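Local coordinates for mucus binding protein (Lactobacillus reuteri, PDB 3I57) that probably binds mucus as a cell-wall-anchored protein and, through this type 2 repeat, binds immunoglobulins, at residues Val4-Ile9 and Ile30-Ala35; Asn52-Glu57 and Gln67-Ile72; Glu98-Lys103 and Leu177-Thr182; Tyr145-Ser150 and Val162-Ser167. All coordinates share one frame; numbering follows the deposited sequence.

How the contacts relate
From the N terminus, contact 1 closes first, bringing the loop before helix 35-43 back to strand 2-10. Contact 2 follows in series: the loop after strand 46-51 returns to strand 67-80, which lies next to strand 2-10, so the two contacts touch, Gln-7 bonding through its backbone to Tyr-69 and probably to Val-71. Both sit in the mucin-binding, calcium-carrying half. Strand 67-80 then leads on to strand 93-104 of the Muc B2-like half, where contact 3, centred about 71 Å from contact 1, pairs it with strand 176-183. Contact 4 is nested inside the loop that contact 3 closes and packs against it through Glu-98 and Ser-150.

Contact 1 of 4, residues Val4-Ile9 and Ile30-Ala35; sequences VHVQYI and IPYSTA
The ring of Tyr-32 has Val-6 over one face and the hydroxyl of Tyr-8 at its edge, while the ring of Tyr-8 meets Tyr-32 OH at its own edge, in plane. The Tyr-8 ring also meets that of Phe-41 and makes a cation-pi contact with Arg-18. On the Tyr-32 face the work is done by Val-6 CG2, which makes a CH-pi contact: it stands 4.1 Å from the ring centroid, displaced toward the CE2 side of the rim. With CG of Tyr-32 anti to the backbone N (chi1 -172°), the ring reaches across from the loop to strand 2-10. The two tyrosines approach from opposite directions until Tyr-8 OH and Tyr-32 OH are 2.6 Å apart, a hydrogen bond, with Asp-20 as a further partner of Tyr-32 OH. A water, 3.1 Å from Tyr-8 OH, donates to Ser-33 O and so ties the strand's phenol to the loop backbone as well.

In the beta-grasp fold of this repeat, these residues join the sheet to the segment leading into helix 35-43, whose start is marked by a capping bond from Ala-35 N to Ser-33 OG, 2.9 Å long. Nearer the calcium site, Val-4 and Ile-30 meet tip to tip, CG2 to CD1 at 3.7 Å, and Phe-59 touches both. Thr-34 lies by the Tyr-8 hydroxyl, its CB 4.0 Å from Tyr-8 OH, and its own OG1 is bonded to Asp-51.

Contact 2 of 4, residues Asn52-Glu57 and Gln67-Ile72; sequences NFPAGE and QFYTVI
Asn-52 and Thr-70 are joined through the backbone by a bond from Asn-52 N to Thr-70 O, 2.8 Å long with an N-H...O angle of 151°, just after strand 46-51 ends; the chain then runs into a type II beta turn from Pro-54 to Glu-57. Tyr-69 is touched by Phe-53, Pro-54 and Glu-57 of the loop. Phe-53 turns its edge to the face of the Tyr-69 ring in a T-shaped pair, planes at 86° and centroids 5.3 Å apart, and Pro-54 CD lies 3.5 Å from Tyr-69 CD1. In this calcium-carrying end of the beta-grasp repeat, the loop packs on the side chain of a strand residue, while Phe-53 also meets Tyr-32 edge-to-face. Glu-57 bends at chi2 (80°), bringing its carboxylate to the phenol: Tyr-69 OH donates to Glu-57 OE2 in a short hydrogen bond, 2.5 Å. Asn-52 and Thr-70 point their side chains the same way, with a weak bond between Asn-52 OD1 and Thr-70 OG1, 2.8 Å apart.

Contact 3 of 4, residues Glu98-Lys103 and Leu177-Thr182; sequences ETVHYK and LTVIYT
Tyr-102 is the side chain to follow, and its partners are Val-179 and Tyr-181 on the neighbouring strand. Its CB touches Tyr-181 CE1 at 3.9 Å. With CG anti to the carbonyl carbon (chi1 -58°), the ring runs alongside Val-179: CD1 packs on Val-179 CB at 3.6 Å, and Val-179 CG1 lies at the ring edge, in plane. Tyr-102 CD1 also lies near Tyr-181 CE1 (3.9 Å) and Tyr-181 OH (4.1 Å). Further out, CE1 lies near Val-179 CB and CG2, and Ser-150, of the 145-150 segment, also touches the ring.

Strands 98-103 and 177-182 are parallel neighbours in the part of the mixed sheet that lies in the Muc B2-like range, a family of the ubiquitin clan, and they cross at -27°. Five backbone bonds zip them together, from Leu-177 N to Thr-99 O at one end to Tyr-181 N to Lys-103 O at the other, the latter 2.8 Å. Val-100 lies on the Tyr-102 side too; its CG1 reaches Val-179 CG2 at 3.7 Å and Leu-177 CD1 at 4.0 Å. The other face carries Thr-178, whose CG2 meets the extended chain of Lys-103 at about a right angle, 3.6 Å from CD, and whose OG1 stands at the edge of the His-101 ring, in plane. His-101 ND1 is bonded to Asp-113, and Tyr-181 OH to the carbonyl of Pro-151.

Contact 4 of 4, residues Tyr145-Ser150 and Val162-Ser167; sequences YKALTS and VVKRSS
Tyr-145 and Ser-167 meet at the phenol end of the ring: Tyr-145 OH and Ser-167 OG are 2.7 Å apart, a hydrogen bond in which either could be the donor, with OG at the ring edge, in plane. The same ring lies along the backbone of the 162-167 segment, since CG of Tyr-145 is anti to the carbonyl carbon (chi1 -68°), and its edge passes Arg-165 C while Tyr-145 N donates to Arg-165 O at 2.9 Å. A water donating to both Tyr-145 O and Arg-165 O adds a second link there.

Toward the other end Ala-147 CB touches two side chains, 3.6 Å from Val-162 CG1 and 3.7 Å from Lys-164 CG. Thr-149 and Val-162 slant across each other, OG1 to CG2 at 3.9 Å. Leu-148 and Val-163 form the hydrogen-bonded pair, joined by Leu-148 N to Val-163 O at 3.0 Å and Val-163 N to Leu-148 O at 2.8 Å. Arg-165 folds its guanidinium back so that one face covers Val-163 CG1; NH1 donates to Lys-164 O from above the carbonyl plane, and NH2 makes a salt bridge with Glu-160. Val-163 packs on Val-179 and Tyr-145 on Leu-96, setting this small three-stranded antiparallel sheet, with strand 162-168 in its middle, against the part of the larger mixed sheet formed by strands 93-104 and 176-183.

Contact 1 of 4, residues Val4-Ile9 and Ile30-Ala35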
loop_
_atom_site.group_PDB
_atom_site.type_symbol
_atom_site.label_atom_id
_atom_site.label_comp_id
_atom_site.label_asym_id
_atom_site.label_seq_id
_atom_site.Cartn_x
_atom_site.Cartn_y
_atom_site.Cartn_z
ATOM N N VAL A 4 9.984 -6.683 -38.472
ATOM C CA VAL A 4 9.693 -5.613 -37.558
ATOM C C VAL A 4 9.351 -6.272 -36.215
ATOM O O VAL A 4 8.738 -7.347 -36.190
ATOM C CB VAL A 4 8.461 -4.796 -38.036
ATOM C CG1 VAL A 4 8.011 -3.857 -36.925
ATOM C CG2 VAL A 4 8.804 -4.008 -39.255
ATOM N N HIS A 5 9.740 -5.640 -35.118
ATOM C CA HIS A 5 9.446 -6.200 -33.797
ATOM C C HIS A 5 8.854 -5.103 -32.955
ATOM O O HIS A 5 9.470 -4.074 -32.770
ATOM C CB HIS A 5 10.757 -6.690 -33.141
ATOM C CG HIS A 5 11.590 -7.534 -34.047
ATOM N ND1 HIS A 5 11.277 -8.852 -34.325
ATOM C CD2 HIS A 5 12.698 -7.248 -34.762
ATOM C CE1 HIS A 5 12.171 -9.344 -35.165
ATOM N NE2 HIS A 5 13.048 -8.392 -35.446
ATOM N N VAL A 6 7.669 -5.325 -32.409
ATOM C CA VAL A 6 7.063 -4.292 -31.579
ATOM C C VAL A 6 7.092 -4.771 -30.147
ATOM O O VAL A 6 6.557 -5.825 -29.833
ATOM C CB VAL A 6 5.612 -4.027 -31.991
ATOM C CG1 VAL A 6 5.027 -2.923 -31.118
ATOM C CG2 VAL A 6 5.546 -3.663 -33.466
ATOM N N GLN A 7 7.731 -3.996 -29.277
ATOM C CA GLN A 7 8.042 -4.501 -27.938
ATOM C C GLN A 7 7.225 -3.740 -26.916
ATOM O O GLN A 7 7.331 -2.530 -26.822
ATOM C CB GLN A 7 9.551 -4.355 -27.652
ATOM C CG GLN A 7 10.383 -5.201 -28.650
ATOM C CD GLN A 7 11.849 -4.814 -28.680
ATOM O OE1 GLN A 7 12.761 -5.670 -28.631
ATOM N NE2 GLN A 7 12.093 -3.538 -28.763
ATOM N N TYR A 8 6.426 -4.466 -26.156
ATOM C CA TYR A 8 5.597 -3.878 -25.097
ATOM C C TYR A 8 6.365 -3.921 -23.765
ATOM O O TYR A 8 6.772 -4.996 -23.313
ATOM C CB TYR A 8 4.251 -4.612 -25.020
ATOM C CG TYR A 8 3.408 -4.332 -26.223
ATOM C CD1 TYR A 8 3.611 -5.047 -27.398
ATOM C CD2 TYR A 8 2.480 -3.296 -26.233
ATOM C CE1 TYR A 8 2.894 -4.781 -28.530
ATOM C CE2 TYR A 8 1.733 -3.012 -27.380
ATOM C CZ TYR A 8 1.962 -3.765 -28.532
ATOM O OH TYR A 8 1.247 -3.529 -29.679
ATOM N N ILE A 9 6.584 -2.754 -23.164
ATOM C CA ILE A 9 7.543 -2.623 -22.059
ATOM C C ILE A 9 6.918 -2.035 -20.796
ATOM O O ILE A 9 6.178 -1.064 -20.893
ATOM C CB ILE A 9 8.686 -1.660 -22.447
ATOM C CG1 ILE A 9 9.428 -2.147 -23.704
ATOM C CG2 ILE A 9 9.692 -1.514 -21.289
ATOM C CD1 ILE A 9 9.793 -3.560 -23.608
ATOM N N ILE A 30 3.595 -0.953 -42.837
ATOM C CA ILE A 30 3.578 -2.085 -41.863
ATOM C C ILE A 30 2.130 -2.269 -41.396
ATOM O O ILE A 30 1.570 -1.346 -40.856
ATOM C CB ILE A 30 4.517 -1.849 -40.642
ATOM C CG1 ILE A 30 5.996 -1.753 -41.064
ATOM C CG2 ILE A 30 4.307 -2.975 -39.592
ATOM C CD1 ILE A 30 6.882 -0.984 -40.064
ATOM N N PRO A 31 1.508 -3.436 -41.654
ATOM C CA PRO A 31 0.083 -3.580 -41.375
ATOM C C PRO A 31 -0.137 -3.926 -39.925
ATOM O O PRO A 31 -0.468 -5.073 -39.591
ATOM C CB PRO A 31 -0.357 -4.728 -42.300
ATOM C CG PRO A 31 0.886 -5.536 -42.496
ATOM C CD PRO A 31 2.048 -4.585 -42.408
ATOM N N TYR A 32 0.089 -2.940 -39.060
ATOM C CA TYR A 32 0.017 -3.150 -37.622
ATOM C C TYR A 32 -0.470 -1.875 -36.961
ATOM O O TYR A 32 -0.143 -0.747 -37.397
ATOM C CB TYR A 32 1.422 -3.475 -37.083
ATOM C CG TYR A 32 1.505 -3.900 -35.636
ATOM C CD1 TYR A 32 1.366 -5.239 -35.276
ATOM C CD2 TYR A 32 1.781 -2.972 -34.638
ATOM C CE1 TYR A 32 1.454 -5.652 -33.956
ATOM C CE2 TYR A 32 1.874 -3.359 -33.328
ATOM C CZ TYR A 32 1.730 -4.700 -32.985
ATOM O OH TYR A 32 1.824 -5.041 -31.667
ATOM N N SER A 33 -1.219 -2.080 -35.888
ATOM C CA SER A 33 -1.584 -1.013 -34.965
ATOM C C SER A 33 -1.290 -1.465 -33.543
ATOM O O SER A 33 -1.476 -2.636 -33.195
ATOM C CB SER A 33 -3.070 -0.696 -35.070
ATOM O OG SER A 33 -3.534 -0.025 -33.911
ATOM N N THR A 34 -0.843 -0.533 -32.724
ATOM C CA THR A 34 -0.571 -0.817 -31.325
ATOM C C THR A 34 -1.851 -0.789 -30.501
ATOM O O THR A 34 -1.803 -1.009 -29.292
ATOM C CB THR A 34 0.367 0.238 -30.747
ATOM O OG1 THR A 34 -0.203 1.539 -31.011
ATOM C CG2 THR A 34 1.806 0.098 -31.374
ATOM N N ALA A 35 -2.995 -0.538 -31.145
ATOM C CA ALA A 35 -4.237 -0.332 -30.373
ATOM C C ALA A 35 -4.681 -1.514 -29.516
ATOM O O ALA A 35 -4.999 -1.333 -28.326
ATOM C CB ALA A 35 -5.410 0.156 -31.284
HETATM O O HOH W 1 -1.524 -4.153 -30.979
#

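Contact 2 of 4, residues Asn52-Glu57 and Gln67-Ile72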
loop_
_atom_site.group_PDB
_atom_site.type_symbol
_atom_site.label_atom_id
_atom_site.label_comp_id
_atom_site.label_asym_id
_atom_site.label_seq_id
_atom_site.Cartn_x
_atom_site.Cartn_y
_atom_site.Cartn_z
ATOM N N ASN A 52 6.142 4.315 -29.346
ATOM C CA ASN A 52 7.205 4.667 -30.296
ATOM C C ASN A 52 7.016 4.048 -31.674
ATOM O O ASN A 52 7.877 4.182 -32.534
ATOM C CB ASN A 52 8.559 4.233 -29.735
ATOM C CG ASN A 52 8.974 5.042 -28.533
ATOM O OD1 ASN A 52 9.386 4.489 -27.498
ATOM N ND2 ASN A 52 8.853 6.357 -28.643
ATOM N N PHE A 53 5.894 3.385 -31.898
ATOM C CA PHE A 53 5.588 2.846 -33.223
ATOM C C PHE A 53 4.985 3.960 -34.083
ATOM O O PHE A 53 3.908 4.448 -33.782
ATOM C CB PHE A 53 4.563 1.704 -33.132
ATOM C CG PHE A 53 4.321 1.004 -34.459
ATOM C CD1 PHE A 53 5.302 0.195 -35.019
ATOM C CD2 PHE A 53 3.118 1.148 -35.137
ATOM C CE1 PHE A 53 5.079 -0.439 -36.244
ATOM C CE2 PHE A 53 2.894 0.521 -36.366
ATOM C CZ PHE A 53 3.858 -0.264 -36.915
ATOM N N PRO A 54 5.685 4.376 -35.147
ATOM C CA PRO A 54 5.221 5.544 -35.865
ATOM C C PRO A 54 4.020 5.248 -36.760
ATOM O O PRO A 54 4.010 4.245 -37.450
ATOM C CB PRO A 54 6.424 5.926 -36.737
ATOM C CG PRO A 54 7.575 5.211 -36.170
ATOM C CD PRO A 54 7.003 3.941 -35.619
ATOM N N ALA A 55 3.047 6.158 -36.777
ATOM C CA ALA A 55 1.897 6.058 -37.678
ATOM C C ALA A 55 2.347 5.859 -39.107
ATOM O O ALA A 55 3.172 6.624 -39.614
ATOM C CB ALA A 55 1.037 7.346 -37.572
ATOM N N GLY A 56 1.834 4.830 -39.774
ATOM C CA GLY A 56 2.089 4.683 -41.211
ATOM C C GLY A 56 3.515 4.335 -41.589
ATOM O O GLY A 56 3.898 4.461 -42.762
ATOM N N GLU A 57 4.297 3.892 -40.606
ATOM C CA GLU A 57 5.661 3.379 -40.819
ATOM C C GLU A 57 5.668 2.278 -41.896
ATOM O O GLU A 57 4.762 1.441 -41.907
ATOM C CB GLU A 57 6.185 2.799 -39.492
ATOM C CG GLU A 57 7.671 2.458 -39.455
ATOM C CD GLU A 57 8.531 3.681 -39.218
ATOM O OE1 GLU A 57 8.020 4.797 -39.431
ATOM O OE2 GLU A 57 9.704 3.521 -38.815
ATOM N N GLN A 67 13.728 -3.742 -37.739
ATOM C CA GLN A 67 13.169 -2.533 -37.163
ATOM C C GLN A 67 12.577 -2.879 -35.806
ATOM O O GLN A 67 11.849 -3.849 -35.704
ATOM C CB GLN A 67 12.082 -1.971 -38.080
ATOM C CG GLN A 67 12.662 -1.333 -39.360
ATOM C CD GLN A 67 11.626 -1.163 -40.456
ATOM O OE1 GLN A 67 10.843 -0.196 -40.464
ATOM N NE2 GLN A 67 11.619 -2.089 -41.379
ATOM N N PHE A 68 12.915 -2.110 -34.775
ATOM C CA PHE A 68 12.338 -2.305 -33.445
ATOM C C PHE A 68 11.570 -1.078 -33.003
ATOM O O PHE A 68 12.069 0.046 -33.157
ATOM C CB PHE A 68 13.463 -2.589 -32.423
ATOM C CG PHE A 68 14.241 -3.859 -32.719
ATOM C CD1 PHE A 68 13.971 -5.025 -32.029
ATOM C CD2 PHE A 68 15.238 -3.881 -33.691
ATOM C CE1 PHE A 68 14.701 -6.220 -32.289
ATOM C CE2 PHE A 68 15.962 -5.059 -33.972
ATOM C CZ PHE A 68 15.700 -6.217 -33.283
ATOM N N TYR A 69 10.384 -1.270 -32.420
ATOM C CA TYR A 69 9.642 -0.143 -31.867
ATOM C C TYR A 69 9.091 -0.532 -30.519
ATOM O O TYR A 69 8.456 -1.587 -30.401
ATOM C CB TYR A 69 8.467 0.213 -32.776
ATOM C CG TYR A 69 8.920 0.492 -34.165
ATOM C CD1 TYR A 69 9.508 1.715 -34.490
ATOM C CD2 TYR A 69 8.835 -0.488 -35.156
ATOM C CE1 TYR A 69 9.957 1.965 -35.763
ATOM C CE2 TYR A 69 9.267 -0.227 -36.440
ATOM C CZ TYR A 69 9.830 0.991 -36.734
ATOM O OH TYR A 69 10.263 1.247 -38.019
ATOM N N THR A 70 9.311 0.317 -29.524
ATOM C CA THR A 70 8.802 0.046 -28.169
ATOM C C THR A 70 7.467 0.752 -27.876
ATOM O O THR A 70 7.148 1.823 -28.430
ATOM C CB THR A 70 9.842 0.421 -27.092
ATOM O OG1 THR A 70 10.187 1.802 -27.227
ATOM C CG2 THR A 70 11.125 -0.429 -27.228
ATOM N N VAL A 71 6.645 0.103 -27.046
ATOM C CA VAL A 71 5.438 0.709 -26.535
ATOM C C VAL A 71 5.608 0.638 -25.029
ATOM O O VAL A 71 5.653 -0.448 -24.448
ATOM C CB VAL A 71 4.138 -0.068 -26.956
ATOM C CG1 VAL A 71 2.908 0.624 -26.392
ATOM C CG2 VAL A 71 4.000 -0.107 -28.480
ATOM N N ILE A 72 5.733 1.791 -24.400
ATOM C CA ILE A 72 6.218 1.806 -23.032
ATOM C C ILE A 72 5.060 2.211 -22.133
ATOM O O ILE A 72 4.348 3.165 -22.432
ATOM C CB ILE A 72 7.413 2.795 -22.847
ATOM C CG1 ILE A 72 8.627 2.346 -23.666
ATOM C CG2 ILE A 72 7.852 2.872 -21.361
ATOM C CD1 ILE A 72 9.753 3.392 -23.761
#

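Contact 3 of 4, residues Glu98-Lys103 and Leu177-Thr182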
loop_
_atom_site.group_PDB
_atom_site.type_symbol
_atom_site.label_atom_id
_atom_site.label_comp_id
_atom_site.label_asym_id
_atom_site.label_seq_id
_atom_site.Cartn_x
_atom_site.Cartn_y
_atom_site.Cartn_z
ATOM N N GLU A 98 -4.416 -0.184 25.245
ATOM C CA GLU A 98 -3.826 0.248 26.498
ATOM C C GLU A 98 -4.247 -0.777 27.561
ATOM O O GLU A 98 -5.410 -1.169 27.597
ATOM C CB GLU A 98 -4.337 1.642 26.868
ATOM C CG GLU A 98 -4.176 1.920 28.365
ATOM C CD GLU A 98 -4.756 3.268 28.766
ATOM O OE1 GLU A 98 -5.936 3.500 28.425
ATOM O OE2 GLU A 98 -4.027 4.052 29.434
ATOM N N THR A 99 -3.306 -1.223 28.404
ATOM C CA THR A 99 -3.613 -2.197 29.463
ATOM C C THR A 99 -3.202 -1.606 30.796
ATOM O O THR A 99 -2.050 -1.174 30.957
ATOM C CB THR A 99 -2.810 -3.503 29.275
ATOM O OG1 THR A 99 -3.147 -4.061 28.013
ATOM C CG2 THR A 99 -3.167 -4.523 30.356
ATOM N N VAL A 100 -4.143 -1.588 31.734
ATOM C CA VAL A 100 -3.874 -1.139 33.090
ATOM C C VAL A 100 -4.045 -2.289 34.067
ATOM O O VAL A 100 -5.116 -2.911 34.144
ATOM C CB VAL A 100 -4.804 -0.011 33.504
ATOM C CG1 VAL A 100 -4.457 0.459 34.952
ATOM C CG2 VAL A 100 -4.742 1.146 32.480
ATOM N N HIS A 101 -2.965 -2.580 34.775
ATOM C CA HIS A 101 -2.955 -3.565 35.833
ATOM C C HIS A 101 -3.267 -2.888 37.165
ATOM O O HIS A 101 -2.994 -1.691 37.358
ATOM C CB HIS A 101 -1.566 -4.226 35.940
ATOM C CG HIS A 101 -1.100 -4.898 34.689
ATOM N ND1 HIS A 101 -1.837 -5.866 34.039
ATOM C CD2 HIS A 101 0.058 -4.775 33.996
ATOM C CE1 HIS A 101 -1.153 -6.309 32.995
ATOM N NE2 HIS A 101 -0.009 -5.646 32.936
ATOM N N TYR A 102 -3.794 -3.678 38.106
ATOM C CA TYR A 102 -4.150 -3.159 39.442
ATOM C C TYR A 102 -3.551 -4.088 40.474
ATOM O O TYR A 102 -3.885 -5.280 40.512
ATOM C CB TYR A 102 -5.672 -3.038 39.643
ATOM C CG TYR A 102 -6.330 -2.143 38.624
ATOM C CD1 TYR A 102 -6.158 -0.753 38.660
ATOM C CD2 TYR A 102 -7.072 -2.698 37.580
ATOM C CE1 TYR A 102 -6.733 0.063 37.693
ATOM C CE2 TYR A 102 -7.639 -1.911 36.612
ATOM C CZ TYR A 102 -7.487 -0.538 36.665
ATOM O OH TYR A 102 -8.067 0.212 35.659
ATOM N N LYS A 103 -2.648 -3.546 41.282
ATOM C CA LYS A 103 -1.829 -4.356 42.190
ATOM C C LYS A 103 -1.676 -3.726 43.559
ATOM O O LYS A 103 -1.813 -2.518 43.718
ATOM C CB LYS A 103 -0.430 -4.566 41.594
ATOM C CG LYS A 103 -0.412 -5.323 40.237
ATOM C CD LYS A 103 1.003 -5.442 39.649
ATOM C CE LYS A 103 1.028 -6.253 38.342
ATOM N NZ LYS A 103 2.438 -6.605 37.925
ATOM N N LEU A 177 0.541 -0.320 31.994
ATOM C CA LEU A 177 0.977 0.384 33.190
ATOM C C LEU A 177 0.275 -0.187 34.382
ATOM O O LEU A 177 -0.672 -0.915 34.219
ATOM C CB LEU A 177 0.709 1.894 33.066
ATOM C CG LEU A 177 -0.746 2.336 32.958
ATOM C CD1 LEU A 177 -1.299 2.800 34.304
ATOM C CD2 LEU A 177 -0.895 3.472 31.927
ATOM N N THR A 178 0.778 0.106 35.575
ATOM C CA THR A 178 0.219 -0.453 36.791
ATOM C C THR A 178 -0.191 0.647 37.753
ATOM O O THR A 178 0.586 1.544 38.040
ATOM C CB THR A 178 1.253 -1.344 37.516
ATOM O OG1 THR A 178 1.674 -2.393 36.643
ATOM C CG2 THR A 178 0.604 -1.969 38.772
ATOM N N VAL A 179 -1.425 0.558 38.218
ATOM C CA VAL A 179 -1.970 1.356 39.304
ATOM C C VAL A 179 -1.732 0.522 40.589
ATOM O O VAL A 179 -1.983 -0.685 40.586
ATOM C CB VAL A 179 -3.460 1.613 39.027
ATOM C CG1 VAL A 179 -4.203 2.128 40.268
ATOM C CG2 VAL A 179 -3.611 2.649 37.870
ATOM N N ILE A 180 -1.226 1.160 41.648
ATOM C CA ILE A 180 -0.858 0.481 42.910
ATOM C C ILE A 180 -1.814 0.951 44.003
ATOM O O ILE A 180 -2.100 2.153 44.089
ATOM C CB ILE A 180 0.578 0.870 43.354
ATOM C CG1 ILE A 180 1.613 0.282 42.410
ATOM C CG2 ILE A 180 0.855 0.387 44.792
ATOM C CD1 ILE A 180 3.009 0.710 42.696
ATOM N N TYR A 181 -2.323 0.018 44.814
ATOM C CA TYR A 181 -3.262 0.341 45.882
ATOM C C TYR A 181 -2.546 0.326 47.217
ATOM O O TYR A 181 -1.866 -0.650 47.564
ATOM C CB TYR A 181 -4.453 -0.644 45.931
ATOM C CG TYR A 181 -5.477 -0.382 44.870
ATOM C CD1 TYR A 181 -5.292 -0.852 43.567
ATOM C CD2 TYR A 181 -6.591 0.397 45.137
ATOM C CE1 TYR A 181 -6.206 -0.579 42.581
ATOM C CE2 TYR A 181 -7.519 0.666 44.160
ATOM C CZ TYR A 181 -7.316 0.187 42.874
ATOM O OH TYR A 181 -8.245 0.480 41.913
ATOM N N THR A 182 -2.691 1.427 47.945
ATOM C CA THR A 182 -2.022 1.612 49.225
ATOM C C THR A 182 -3.066 1.668 50.336
ATOM O O THR A 182 -4.123 2.272 50.187
ATOM C CB THR A 182 -1.177 2.898 49.209
ATOM O OG1 THR A 182 -0.103 2.754 48.264
ATOM C CG2 THR A 182 -0.589 3.177 50.584
#

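Contact 4 of 4, residues Tyr145-Ser150 and Val162-Ser167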
loop_
_atom_site.group_PDB
_atom_site.type_symbol
_atom_site.label_atom_id
_atom_site.label_comp_id
_atom_site.label_asym_id
_atom_site.label_seq_id
_atom_site.Cartn_x
_atom_site.Cartn_y
_atom_site.Cartn_z
ATOM N N TYR A 145 -6.921 7.309 24.584
ATOM C CA TYR A 145 -7.711 6.178 25.043
ATOM C C TYR A 145 -8.830 6.738 25.868
ATOM O O TYR A 145 -8.690 7.830 26.403
ATOM C CB TYR A 145 -6.842 5.236 25.911
ATOM C CG TYR A 145 -5.777 4.559 25.068
ATOM C CD1 TYR A 145 -6.078 3.415 24.346
ATOM C CD2 TYR A 145 -4.493 5.090 24.964
ATOM C CE1 TYR A 145 -5.126 2.791 23.556
ATOM C CE2 TYR A 145 -3.512 4.455 24.172
ATOM C CZ TYR A 145 -3.857 3.308 23.473
ATOM O OH TYR A 145 -2.918 2.670 22.678
ATOM N N LYS A 146 -9.940 6.015 25.928
ATOM C CA LYS A 146 -11.026 6.350 26.857
ATOM C C LYS A 146 -10.430 6.370 28.274
ATOM O O LYS A 146 -9.541 5.575 28.577
ATOM C CB LYS A 146 -12.099 5.270 26.773
ATOM C CG LYS A 146 -13.388 5.643 27.497
ATOM C CD LYS A 146 -14.320 4.439 27.620
ATOM C CE LYS A 146 -15.536 4.810 28.471
ATOM N NZ LYS A 146 -16.098 6.140 28.073
ATOM N N ALA A 147 -10.912 7.266 29.131
ATOM C CA ALA A 147 -10.487 7.256 30.537
ATOM C C ALA A 147 -10.869 5.975 31.253
ATOM O O ALA A 147 -12.004 5.494 31.157
ATOM C CB ALA A 147 -11.044 8.488 31.293
ATOM N N LEU A 148 -9.916 5.419 31.993
ATOM C CA LEU A 148 -10.174 4.200 32.757
ATOM C C LEU A 148 -10.176 4.507 34.245
ATOM O O LEU A 148 -9.196 4.987 34.787
ATOM C CB LEU A 148 -9.109 3.150 32.446
ATOM C CG LEU A 148 -9.013 2.771 30.971
ATOM C CD1 LEU A 148 -8.010 1.643 30.757
ATOM C CD2 LEU A 148 -10.399 2.378 30.420
ATOM N N THR A 149 -11.310 4.259 34.892
ATOM C CA THR A 149 -11.436 4.577 36.302
ATOM C C THR A 149 -10.979 3.382 37.105
ATOM O O THR A 149 -11.464 2.260 36.915
ATOM C CB THR A 149 -12.877 4.899 36.681
ATOM O OG1 THR A 149 -13.342 5.996 35.879
ATOM C CG2 THR A 149 -12.964 5.294 38.172
ATOM N N SER A 150 -10.020 3.618 37.980
ATOM C CA SER A 150 -9.540 2.548 38.834
ATOM C C SER A 150 -10.669 2.160 39.805
ATOM O O SER A 150 -11.392 3.030 40.315
ATOM C CB SER A 150 -8.284 2.994 39.592
ATOM O OG SER A 150 -7.248 3.368 38.674
ATOM N N VAL A 162 -7.971 7.921 37.846
ATOM C CA VAL A 162 -8.483 7.802 36.494
ATOM C C VAL A 162 -7.281 7.846 35.571
ATOM O O VAL A 162 -6.494 8.791 35.616
ATOM C CB VAL A 162 -9.483 8.938 36.156
ATOM C CG1 VAL A 162 -9.820 8.947 34.698
ATOM C CG2 VAL A 162 -10.774 8.740 36.958
ATOM N N VAL A 163 -7.114 6.793 34.773
ATOM C CA VAL A 163 -5.965 6.705 33.871
ATOM C C VAL A 163 -6.348 7.185 32.476
ATOM O O VAL A 163 -7.191 6.589 31.826
ATOM C CB VAL A 163 -5.441 5.261 33.822
ATOM C CG1 VAL A 163 -4.341 5.120 32.805
ATOM C CG2 VAL A 163 -4.955 4.864 35.211
ATOM N N LYS A 164 -5.747 8.295 32.071
ATOM C CA LYS A 164 -5.923 8.881 30.752
ATOM C C LYS A 164 -4.578 8.914 30.060
ATOM O O LYS A 164 -3.626 9.558 30.524
ATOM C CB LYS A 164 -6.475 10.307 30.878
ATOM C CG LYS A 164 -7.859 10.366 31.562
ATOM C CD LYS A 164 -8.360 11.810 31.602
ATOM C CE LYS A 164 -9.681 11.942 32.352
ATOM N NZ LYS A 164 -9.536 12.646 33.663
ATOM N N ARG A 165 -4.468 8.187 28.960
ATOM C CA ARG A 165 -3.209 8.206 28.198
ATOM C C ARG A 165 -3.527 8.255 26.712
ATOM O O ARG A 165 -4.670 8.053 26.318
ATOM C CB ARG A 165 -2.402 6.924 28.461
ATOM C CG ARG A 165 -2.008 6.682 29.927
ATOM C CD ARG A 165 -0.907 7.656 30.390
ATOM N NE ARG A 165 -0.390 7.216 31.684
ATOM C CZ ARG A 165 -0.989 7.484 32.848
ATOM N NH1 ARG A 165 -2.084 8.229 32.876
ATOM N NH2 ARG A 165 -0.490 7.011 33.984
ATOM N N SER A 166 -2.495 8.478 25.905
ATOM C CA SER A 166 -2.624 8.554 24.453
ATOM C C SER A 166 -1.505 7.747 23.840
ATOM O O SER A 166 -0.492 7.468 24.502
ATOM C CB SER A 166 -2.474 10.001 23.991
ATOM O OG SER A 166 -3.641 10.699 24.396
ATOM N N SER A 167 -1.677 7.371 22.576
ATOM C CA SER A 167 -0.572 6.774 21.819
ATOM C C SER A 167 -0.273 7.613 20.574
ATOM O O SER A 167 -1.179 8.183 19.957
ATOM C CB SER A 167 -0.881 5.342 21.370
ATOM O OG SER A 167 -0.819 4.397 22.438
HETATM O O HOH W 2 -6.947 9.803 27.641
HETATM O O HOH W 3 -6.924 5.901 29.173
#